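Local coordinates for protein Kif13b (Mus musculus, PDB 5B64) that is a kinesin motor that probably carries cargo along microtubules and whose fragment in this structure binds a partner protein, at residues R87-W98 against Y111-D120. Residues are numbered along the deposited sequence; the frame is centred on the assembly and turned at random.
Sequences RLLDMRDLYQEW and YFKRADPFYD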
ATOM      1  N   ARG B  87     -10.181  15.761  -4.261  1.00 68.45           N
ATOM      2  CA  ARG B  87      -9.343  14.575  -4.154  1.00 69.97           C
ATOM      3  C   ARG B  87      -8.564  14.332  -5.426  1.00 71.48           C
ATOM      4  O   ARG B  87      -7.438  13.850  -5.365  1.00 69.72           O
ATOM      5  CB  ARG B  87     -10.156  13.328  -3.827  1.00 68.01           C
ATOM      6  CG  ARG B  87     -10.395  13.146  -2.364  1.00 66.23           C
ATOM      7  CD  ARG B  87      -9.106  13.067  -1.533  1.00 60.37           C
ATOM      8  NE  ARG B  87      -9.474  13.148  -0.131  1.00 58.47           N
ATOM      9  CZ  ARG B  87     -10.085  12.176   0.538  1.00 63.30           C
ATOM     10  NH1 ARG B  87     -10.424  12.361   1.811  1.00 69.89           N
ATOM     11  NH2 ARG B  87     -10.351  11.014  -0.054  1.00 62.81           N
ATOM     12  N   LEU B  88      -9.170  14.648  -6.576  1.00 70.94           N
ATOM     13  CA  LEU B  88      -8.463  14.566  -7.861  1.00 66.78           C
ATOM     14  C   LEU B  88      -7.145  15.371  -7.879  1.00 65.45           C
ATOM     15  O   LEU B  88      -6.170  14.961  -8.500  1.00 60.81           O
ATOM     16  CB  LEU B  88      -9.370  14.972  -9.029  1.00 54.97           C
ATOM     17  CG  LEU B  88     -10.248  13.797  -9.463  1.00 58.14           C
ATOM     18  CD1 LEU B  88     -11.363  14.247 -10.424  1.00 55.08           C
ATOM     19  CD2 LEU B  88      -9.396  12.685 -10.070  1.00 58.51           C
ATOM     20  N   LEU B  89      -7.124  16.509  -7.196  1.00 63.60           N
ATOM     21  CA  LEU B  89      -5.906  17.273  -7.081  1.00 64.21           C
ATOM     22  C   LEU B  89      -4.808  16.359  -6.524  1.00 62.56           C
ATOM     23  O   LEU B  89      -3.678  16.341  -7.024  1.00 67.82           O
ATOM     24  CB  LEU B  89      -6.134  18.477  -6.169  1.00 69.18           C
ATOM     25  CG  LEU B  89      -6.538  19.816  -6.794  1.00 73.02           C
ATOM     26  CD1 LEU B  89      -7.318  19.616  -8.071  1.00 64.84           C
ATOM     27  CD2 LEU B  89      -7.338  20.682  -5.789  1.00 59.44           C
ATOM     28  N   ASP B  90      -5.172  15.577  -5.516  1.00 53.53           N
ATOM     29  CA  ASP B  90      -4.244  14.692  -4.830  1.00 60.67           C
ATOM     30  C   ASP B  90      -3.884  13.440  -5.634  1.00 66.39           C
ATOM     31  O   ASP B  90      -2.726  13.029  -5.650  1.00 71.89           O
ATOM     32  CB  ASP B  90      -4.804  14.300  -3.457  1.00 61.72           C
ATOM     33  CG  ASP B  90      -4.936  15.490  -2.519  1.00 76.38           C
ATOM     34  OD1 ASP B  90      -4.054  16.387  -2.548  1.00 81.71           O
ATOM     35  OD2 ASP B  90      -5.925  15.529  -1.748  1.00 84.45           O
ATOM     36  N   MET B  91      -4.881  12.834  -6.278  1.00 64.68           N
ATOM     37  CA  MET B  91      -4.693  11.645  -7.107  1.00 61.35           C
ATOM     38  C   MET B  91      -3.739  11.926  -8.280  1.00 65.07           C
ATOM     39  O   MET B  91      -2.789  11.175  -8.519  1.00 65.85           O
ATOM     40  CB  MET B  91      -6.048  11.167  -7.643  1.00 60.55           C
ATOM     41  CG  MET B  91      -7.131  10.928  -6.588  1.00 53.47           C
ATOM     42  SD  MET B  91      -8.610  10.218  -7.357  1.00 64.01           S
ATOM     43  CE  MET B  91      -9.855  10.407  -6.093  1.00 50.46           C
ATOM     44  N   ARG B  92      -4.004  13.011  -9.004  1.00 64.77           N
ATOM     45  CA  ARG B  92      -3.094  13.510 -10.040  1.00 64.59           C
ATOM     46  C   ARG B  92      -1.659  13.706  -9.547  1.00 63.19           C
ATOM     47  O   ARG B  92      -0.722  13.255 -10.198  1.00 64.04           O
ATOM     48  CB  ARG B  92      -3.617  14.815 -10.636  1.00 60.33           C
ATOM     49  CG  ARG B  92      -4.935  14.650 -11.363  1.00 57.04           C
ATOM     50  CD  ARG B  92      -5.459  15.979 -11.871  1.00 60.48           C
ATOM     51  NE  ARG B  92      -6.805  15.845 -12.417  1.00 60.94           N
ATOM     52  CZ  ARG B  92      -7.836  16.610 -12.085  1.00 62.92           C
ATOM     53  NH1 ARG B  92      -7.690  17.599 -11.209  1.00 63.04           N
ATOM     54  NH2 ARG B  92      -9.017  16.392 -12.645  1.00 66.51           N
ATOM     55  N   ASP B  93      -1.505  14.370  -8.401  1.00 64.45           N
ATOM     56  CA  ASP B  93      -0.205  14.522  -7.734  1.00 62.82           C
ATOM     57  C   ASP B  93       0.471  13.200  -7.477  1.00 67.11           C
ATOM     58  O   ASP B  93       1.637  13.026  -7.841  1.00 73.16           O
ATOM     59  CB  ASP B  93      -0.344  15.233  -6.394  1.00 60.32           C
ATOM     60  CG  ASP B  93      -0.582  16.723  -6.543  1.00 79.76           C
ATOM     61  OD1 ASP B  93      -0.502  17.226  -7.689  1.00 83.02           O
ATOM     62  OD2 ASP B  93      -0.846  17.392  -5.511  1.00 87.59           O
ATOM     63  N   LEU B  94      -0.258  12.276  -6.843  1.00 58.20           N
ATOM     64  CA  LEU B  94       0.304  10.978  -6.459  1.00 60.82           C
ATOM     65  C   LEU B  94       0.709  10.194  -7.707  1.00 66.94           C
ATOM     66  O   LEU B  94       1.765   9.556  -7.759  1.00 67.04           O
ATOM     67  CB  LEU B  94      -0.703  10.172  -5.649  1.00 56.60           C
ATOM     68  CG  LEU B  94      -0.149   8.927  -4.947  1.00 59.72           C
ATOM     69  CD1 LEU B  94       0.940   9.299  -3.938  1.00 52.66           C
ATOM     70  CD2 LEU B  94      -1.270   8.119  -4.262  1.00 60.03           C
ATOM     71  N   TYR B  95      -0.138  10.285  -8.720  1.00 61.60           N
ATOM     72  CA  TYR B  95       0.119   9.643  -9.992  1.00 63.47           C
ATOM     73  C   TYR B  95       1.403  10.149 -10.658  1.00 65.25           C
ATOM     74  O   TYR B  95       2.239   9.359 -11.100  1.00 63.29           O
ATOM     75  CB  TYR B  95      -1.070   9.868 -10.920  1.00 58.45           C
ATOM     76  CG  TYR B  95      -0.922   9.170 -12.232  1.00 60.17           C
ATOM     77  CD1 TYR B  95      -1.198   7.811 -12.351  1.00 59.57           C
ATOM     78  CD2 TYR B  95      -0.499   9.863 -13.364  1.00 65.22           C
ATOM     79  CE1 TYR B  95      -1.072   7.159 -13.579  1.00 62.20           C
ATOM     80  CE2 TYR B  95      -0.355   9.215 -14.589  1.00 67.28           C
ATOM     81  CZ  TYR B  95      -0.644   7.863 -14.688  1.00 67.57           C
ATOM     82  OH  TYR B  95      -0.506   7.222 -15.904  1.00 78.19           O
ATOM     83  N   GLN B  96       1.551  11.466 -10.740  1.00 62.81           N
ATOM     84  CA  GLN B  96       2.718  12.045 -11.388  1.00 63.43           C
ATOM     85  C   GLN B  96       3.951  11.738 -10.552  1.00 64.49           C
ATOM     86  O   GLN B  96       5.032  11.522 -11.082  1.00 67.52           O
ATOM     87  CB  GLN B  96       2.547  13.548 -11.571  1.00 52.75           C
ATOM     88  CG  GLN B  96       3.723  14.203 -12.242  1.00 75.97           C
ATOM     89  CD  GLN B  96       3.545  15.710 -12.382  1.00 87.32           C
ATOM     90  OE1 GLN B  96       3.088  16.387 -11.453  1.00 90.61           O
ATOM     91  NE2 GLN B  96       3.901  16.241 -13.547  1.00 93.04           N
ATOM     92  N   GLU B  97       3.777  11.703  -9.237  1.00 64.69           N
ATOM     93  CA  GLU B  97       4.863  11.322  -8.354  1.00 66.20           C
ATOM     94  C   GLU B  97       5.289   9.873  -8.622  1.00 70.96           C
ATOM     95  O   GLU B  97       6.476   9.557  -8.647  1.00 74.63           O
ATOM     96  CB  GLU B  97       4.471  11.509  -6.884  1.00 57.75           C
ATOM     97  CG  GLU B  97       5.676  11.646  -5.983  1.00 61.69           C
ATOM     98  CD  GLU B  97       5.353  11.547  -4.496  1.00 66.73           C
ATOM     99  OE1 GLU B  97       6.314  11.471  -3.678  1.00 74.26           O
ATOM    100  OE2 GLU B  97       4.154  11.545  -4.148  1.00 55.08           O
ATOM    101  N   TRP B  98       4.305   9.002  -8.818  1.00 65.90           N
ATOM    102  CA  TRP B  98       4.547   7.600  -9.098  1.00 66.34           C
ATOM    103  C   TRP B  98       5.286   7.411 -10.419  1.00 67.46           C
ATOM    104  O   TRP B  98       6.311   6.719 -10.465  1.00 67.82           O
ATOM    105  CB  TRP B  98       3.212   6.850  -9.118  1.00 71.31           C
ATOM    106  CG  TRP B  98       3.338   5.384  -9.391  1.00 78.02           C
ATOM    107  CD1 TRP B  98       3.978   4.458  -8.622  1.00 82.53           C
ATOM    108  CD2 TRP B  98       2.786   4.673 -10.501  1.00 81.53           C
ATOM    109  NE1 TRP B  98       3.863   3.213  -9.191  1.00 85.37           N
ATOM    110  CE2 TRP B  98       3.140   3.320 -10.348  1.00 84.16           C
ATOM    111  CE3 TRP B  98       2.034   5.050 -11.619  1.00 87.81           C
ATOM    112  CZ2 TRP B  98       2.758   2.341 -11.265  1.00 89.34           C
ATOM    113  CZ3 TRP B  98       1.656   4.075 -12.534  1.00 87.72           C
ATOM    114  CH2 TRP B  98       2.016   2.739 -12.349  1.00 87.71           C
ATOM    115  N   TYR B 111       5.602   3.774   0.722  1.00 50.50           N
ATOM    116  CA  TYR B 111       4.992   5.066   0.542  1.00 49.01           C
ATOM    117  C   TYR B 111       3.817   4.993  -0.444  1.00 59.38           C
ATOM    118  O   TYR B 111       2.728   5.452  -0.136  1.00 71.24           O
ATOM    119  CB  TYR B 111       6.028   6.120   0.131  1.00 53.95           C
ATOM    120  CG  TYR B 111       5.369   7.386  -0.371  1.00 67.86           C
ATOM    121  CD1 TYR B 111       5.002   7.515  -1.710  1.00 65.84           C
ATOM    122  CD2 TYR B 111       5.068   8.432   0.498  1.00 69.03           C
ATOM    123  CE1 TYR B 111       4.376   8.641  -2.169  1.00 66.90           C
ATOM    124  CE2 TYR B 111       4.445   9.577   0.040  1.00 67.82           C
ATOM    125  CZ  TYR B 111       4.100   9.676  -1.300  1.00 67.65           C
ATOM    126  OH  TYR B 111       3.471  10.804  -1.789  1.00 66.03           O
ATOM    127  N   PHE B 112       4.035   4.417  -1.620  1.00 65.21           N
ATOM    128  CA  PHE B 112       2.963   4.279  -2.608  1.00 65.24           C
ATOM    129  C   PHE B 112       1.883   3.287  -2.167  1.00 70.28           C
ATOM    130  O   PHE B 112       0.697   3.492  -2.450  1.00 69.79           O
ATOM    131  CB  PHE B 112       3.511   3.953  -4.019  1.00 54.19           C
ATOM    132  CG  PHE B 112       4.235   5.115  -4.658  1.00 59.65           C
ATOM    133  CD1 PHE B 112       3.526   6.209  -5.152  1.00 57.58           C
ATOM    134  CD2 PHE B 112       5.627   5.152  -4.702  1.00 60.08           C
ATOM    135  CE1 PHE B 112       4.199   7.312  -5.703  1.00 59.48           C
ATOM    136  CE2 PHE B 112       6.314   6.251  -5.268  1.00 56.84           C
ATOM    137  CZ  PHE B 112       5.596   7.333  -5.765  1.00 56.36           C
ATOM    138  N   LYS B 113       2.281   2.226  -1.467  1.00 68.25           N
ATOM    139  CA  LYS B 113       1.305   1.233  -1.028  1.00 67.27           C
ATOM    140  C   LYS B 113       0.298   1.860  -0.061  1.00 63.87           C
ATOM    141  O   LYS B 113      -0.902   1.609  -0.148  1.00 60.22           O
ATOM    142  CB  LYS B 113       1.979   0.020  -0.370  1.00 68.87           C
ATOM    143  CG  LYS B 113       0.959  -1.004   0.166  1.00 79.33           C
ATOM    144  CD  LYS B 113       1.593  -2.065   1.072  1.00 89.45           C
ATOM    145  CE  LYS B 113       1.070  -2.009   2.527  1.00 93.79           C
ATOM    146  NZ  LYS B 113      -0.190  -2.801   2.810  1.00 93.44           N
ATOM    147  N   ARG B 114       0.803   2.678   0.858  1.00 58.74           N
ATOM    148  CA  ARG B 114      -0.013   3.222   1.923  1.00 49.52           C
ATOM    149  C   ARG B 114      -0.802   4.461   1.512  1.00 60.60           C
ATOM    150  O   ARG B 114      -1.790   4.795   2.161  1.00 72.71           O
ATOM    151  CB  ARG B 114       0.852   3.519   3.157  1.00 43.93           C
ATOM    152  CG  ARG B 114       1.490   2.302   3.734  1.00 49.51           C
ATOM    153  CD  ARG B 114       2.140   2.565   5.062  1.00 57.73           C
ATOM    154  NE  ARG B 114       1.208   2.601   6.192  1.00 58.95           N
ATOM    155  CZ  ARG B 114       0.691   1.525   6.787  1.00 59.20           C
ATOM    156  NH1 ARG B 114       0.967   0.296   6.340  1.00 47.89           N
ATOM    157  NH2 ARG B 114      -0.121   1.682   7.828  1.00 63.45           N
ATOM    158  N   ALA B 115      -0.382   5.145   0.448  1.00 67.17           N
ATOM    159  CA  ALA B 115      -1.022   6.400   0.080  1.00 68.99           C
ATOM    160  C   ALA B 115      -2.343   6.157  -0.644  1.00 76.14           C
ATOM    161  O   ALA B 115      -2.363   5.695  -1.789  1.00 80.83           O
ATOM    162  CB  ALA B 115      -0.073   7.299  -0.754  1.00 49.39           C
ATOM    163  N   ASP B 116      -3.443   6.494   0.027  1.00 74.00           N
ATOM    164  CA  ASP B 116      -4.777   6.176  -0.473  1.00 66.31           C
ATOM    165  C   ASP B 116      -5.766   7.343  -0.415  1.00 67.67           C
ATOM    166  O   ASP B 116      -6.623   7.407   0.471  1.00 72.04           O
ATOM    167  CB  ASP B 116      -5.339   5.003   0.316  1.00 67.19           C
ATOM    168  CG  ASP B 116      -6.501   4.355  -0.373  1.00 72.70           C
ATOM    169  OD1 ASP B 116      -6.974   4.921  -1.379  1.00 70.58           O
ATOM    170  OD2 ASP B 116      -6.949   3.277   0.087  1.00 75.88           O
ATOM    171  N   PRO B 117      -5.658   8.271  -1.370  1.00 67.59           N
ATOM    172  CA  PRO B 117      -6.641   9.359  -1.435  1.00 66.64           C
ATOM    173  C   PRO B 117      -7.931   8.895  -2.126  1.00 65.86           C
ATOM    174  O   PRO B 117      -8.837   9.707  -2.372  1.00 68.80           O
ATOM    175  CB  PRO B 117      -5.921  10.416  -2.286  1.00 58.72           C
ATOM    176  CG  PRO B 117      -5.011   9.600  -3.191  1.00 54.48           C
ATOM    177  CD  PRO B 117      -4.593   8.395  -2.390  1.00 60.40           C
ATOM    178  N   PHE B 118      -8.009   7.601  -2.436  1.00 57.03           N
ATOM    179  CA  PHE B 118      -9.089   7.080  -3.276  1.00 61.51           C
ATOM    180  C   PHE B 118     -10.302   6.605  -2.461  1.00 64.89           C
ATOM    181  O   PHE B 118     -11.436   6.567  -2.959  1.00 63.91           O
ATOM    182  CB  PHE B 118      -8.587   5.949  -4.189  1.00 60.21           C
ATOM    183  CG  PHE B 118      -7.410   6.328  -5.055  1.00 68.17           C
ATOM    184  CD1 PHE B 118      -6.107   5.975  -4.681  1.00 68.89           C
ATOM    185  CD2 PHE B 118      -7.596   7.036  -6.252  1.00 66.47           C
ATOM    186  CE1 PHE B 118      -5.015   6.328  -5.479  1.00 66.55           C
ATOM    187  CE2 PHE B 118      -6.499   7.391  -7.054  1.00 58.48           C
ATOM    188  CZ  PHE B 118      -5.216   7.033  -6.670  1.00 60.93           C
ATOM    189  N   TYR B 119     -10.067   6.252  -1.207  1.00 60.24           N
ATOM    190  CA  TYR B 119     -11.139   5.720  -0.379  1.00 67.73           C
ATOM    191  C   TYR B 119     -10.869   6.060   1.092  1.00 70.43           C
ATOM    192  O   TYR B 119      -9.721   6.167   1.512  1.00 80.48           O
ATOM    193  CB  TYR B 119     -11.264   4.203  -0.624  1.00 64.85           C
ATOM    194  CG  TYR B 119     -12.306   3.508   0.207  1.00 68.29           C
ATOM    195  CD1 TYR B 119     -13.651   3.497  -0.181  1.00 69.91           C
ATOM    196  CD2 TYR B 119     -11.956   2.859   1.389  1.00 71.19           C
ATOM    197  CE1 TYR B 119     -14.613   2.857   0.593  1.00 73.17           C
ATOM    198  CE2 TYR B 119     -12.916   2.226   2.170  1.00 74.35           C
ATOM    199  CZ  TYR B 119     -14.233   2.221   1.765  1.00 75.95           C
ATOM    200  OH  TYR B 119     -15.164   1.580   2.541  1.00 82.16           O
ATOM    201  N   ASP B 120     -11.920   6.266   1.871  1.00 64.92           N
ATOM    202  CA  ASP B 120     -11.736   6.682   3.251  1.00 70.34           C
ATOM    203  C   ASP B 120     -12.097   5.593   4.258  1.00 81.81           C
ATOM    204  O   ASP B 120     -13.258   5.193   4.364  1.00 84.94           O
ATOM    205  CB  ASP B 120     -12.484   7.990   3.513  1.00 68.20           C
ATOM    206  CG  ASP B 120     -11.845   9.174   2.786  1.00 89.47           C
ATOM    207  OD1 ASP B 120     -10.674   9.037   2.344  1.00 90.77           O
ATOM    208  OD2 ASP B 120     -12.495  10.237   2.656  1.00 78.22           O
TER
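Arg87 meets the Asp120 carboxylate end-on in a two-pronged salt bridge, NH1 reaching OD2 at 3.1 Å on its syn lone pair while NH2 bonds OD1, with the two flat groups turned 63° apart. A bend at chi2 (-58°) turns the NH2 edge of the guanidinium to Pro117 O, and NH2 donates to it at 3.1 Å from above the carbonyl plane. Lys83 is a second cation for Asp120, whereas Arg87 NE pairs with an acidic side chain of the partner protein. An alanine here in place of Arg87 would probably leave Pro117 O without this donor, Asp120 with Lys83 as its remaining salt-bridge partner, and the partner protein's acid without its mate. Towards the other end of the contact, Tyr111 OH donates to Glu97 OE2 at 2.6 Å, again on the syn side; both residues also bond the partner protein.

Leu94 lies between these ends. With CG anti to the backbone N (chi1 -168°), it sends CD2 to Ala115 CB (3.8 Å), just past helix 106-114, and to the Pro117 ring, and CD1 to Tyr111 on that helix. Met91 SD makes an oblique Met-aromatic contact with Phe118, 3.5 Å from CD2. Trp98 points an edge at one face of Phe112 in a T-shaped pair, its five-membered ring centroid 5.1 Å from that of Phe112. Helix 81-100 thus holds segment 111-120 by an ionic end, an apolar middle and a mixed polar-aromatic end, and Arg87, Glu97 and Tyr111 link this internal contact directly to partner binding.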